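Local structure of paenibacillus xanthan lyase (Paenibacillus, 6F2P) at residues N59-P62 with T68-T71. The protein probably cleaves by beta-elimination the terminal mannosyl-glucuronosyl linkage in the side chains of the polysaccharide xanthan. Sequence-based numbering, arbitrary orientation.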
loop_
_atom_site.group_PDB
_atom_site.type_symbol
_atom_site.label_atom_id
_atom_site.label_comp_id
_atom_site.label_asym_id
_atom_site.label_seq_id
_atom_site.Cartn_x
_atom_site.Cartn_y
_atom_site.Cartn_z
ATOM N N ASN A 59 -36.154 -0.960 35.212
ATOM C CA ASN A 59 -35.118 -0.985 36.230
ATOM C C ASN A 59 -33.726 -1.110 35.625
ATOM O O ASN A 59 -32.740 -0.656 36.203
ATOM C CB ASN A 59 -35.373 -2.113 37.231
ATOM C CG ASN A 59 -36.244 -1.671 38.393
ATOM O OD1 ASN A 59 -36.217 -0.500 38.798
ATOM N ND2 ASN A 59 -37.021 -2.604 38.937
ATOM N N ASP A 60 -33.645 -1.713 34.449
ATOM C CA ASP A 60 -32.354 -1.917 33.815
ATOM C C ASP A 60 -31.873 -0.621 33.172
ATOM O O ASP A 60 -30.855 -0.596 32.473
ATOM C CB ASP A 60 -32.421 -3.062 32.797
ATOM C CG ASP A 60 -33.183 -2.695 31.525
ATOM O OD1 ASP A 60 -33.848 -1.636 31.474
ATOM O OD2 ASP A 60 -33.131 -3.491 30.563
ATOM N N ALA A 61 -32.632 0.448 33.396
ATOM C CA ALA A 61 -32.292 1.752 32.855
ATOM C C ALA A 61 -32.610 2.844 33.856
ATOM O O ALA A 61 -33.492 3.665 33.607
ATOM C CB ALA A 61 -33.038 1.996 31.556
ATOM N N PRO A 62 -31.892 2.863 34.991
ATOM C CA PRO A 62 -32.130 3.873 36.033
ATOM C C PRO A 62 -31.626 5.244 35.606
ATOM O O PRO A 62 -30.668 5.325 34.843
ATOM C CB PRO A 62 -31.293 3.368 37.206
ATOM C CG PRO A 62 -30.195 2.573 36.567
ATOM C CD PRO A 62 -30.797 1.943 35.347
ATOM N N THR A 68 -26.763 6.319 29.436
ATOM C CA THR A 68 -27.108 5.140 28.639
ATOM C C THR A 68 -28.581 4.788 28.817
ATOM O O THR A 68 -29.231 4.297 27.903
ATOM C CB THR A 68 -26.255 3.929 29.038
ATOM O OG1 THR A 68 -24.867 4.269 28.933
ATOM C CG2 THR A 68 -26.563 2.731 28.164
ATOM N N SER A 69 -29.106 5.059 30.006
ATOM C CA SER A 69 -30.500 4.774 30.298
ATOM C C SER A 69 -31.462 5.474 29.335
ATOM O O SER A 69 -32.544 4.957 29.046
ATOM C CB SER A 69 -30.817 5.129 31.742
ATOM O OG SER A 69 -30.128 4.258 32.624
ATOM N N ILE A 70 -31.059 6.632 28.823
ATOM C CA ILE A 70 -31.840 7.321 27.797
ATOM C C ILE A 70 -32.046 6.427 26.568
ATOM O O ILE A 70 -33.176 6.180 26.143
ATOM C CB ILE A 70 -31.169 8.647 27.368
ATOM C CG1 ILE A 70 -30.969 9.561 28.582
ATOM C CG2 ILE A 70 -31.990 9.349 26.294
ATOM C CD1 ILE A 70 -32.260 10.021 29.207
ATOM N N THR A 71 -30.947 5.935 26.010
ATOM C CA THR A 71 -30.991 5.104 24.818
ATOM C C THR A 71 -31.730 3.803 25.088
ATOM O O THR A 71 -32.567 3.364 24.283
ATOM C CB THR A 71 -29.558 4.773 24.325
ATOM O OG1 THR A 71 -28.893 5.977 23.931
ATOM C CG2 THR A 71 -29.583 3.799 23.148
#
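Ser69, early in helix 68-85, turns its hydroxyl against the Ala61-Pro62 peptide and reaches the carbonyl oxygen of Pro62. The hydrogen bond runs from Ser69 OG to Pro62 O over 2.5 Å. Its direction is plain, because a carbonyl oxygen can only accept. The C=O...OG angle is 133°, and the donor stands 34° from the carbonyl plane, so the hydroxyl approaches obliquely and not in plane. The torsion explains the reach: with chi1 at -67°, OG lies opposite the carbonyl carbon of Ser69 and beside its backbone N, on the side facing the loop.

The hydroxyl oxygen of Ser69 also sits over the face of the Ala61-Pro62 peptide. Ser69 OG is 3.1 Å from Ala61 C, almost directly above it along the normal to the peptide plane, while Pro62 N, 3.3 Å from OG, has no hydrogen to give. Proline therefore adds no second bond here; its ring meets the hydroxyl through CD, 3.6 Å from OG. Alongside, the methyl of Ala61 packs on the serine side chain, with Ala61 CB 3.8 Å from Ser69 CB. That methyl also touches Thr72 and Thr73 on the next part of the helix.

Asp60 adds another link between loop and helix by hydrogen-bonding His76 through OD2, and Phe63 lies against Ser69 and Ile70. The contact thus ties an interhelical loop to the helix that follows it, within the alpha-helical toroid domain of this lyase family. With an alanine at Ser69, Pro62 O would probably lose its hydroxyl donor and a small gap would open over the Ala61-Pro62 peptide. Across these two segments, then, the polar link between the loop and the early helix rests on a single directional bond, flanked by the apolar contacts of Ala61 CB and Pro62 CD.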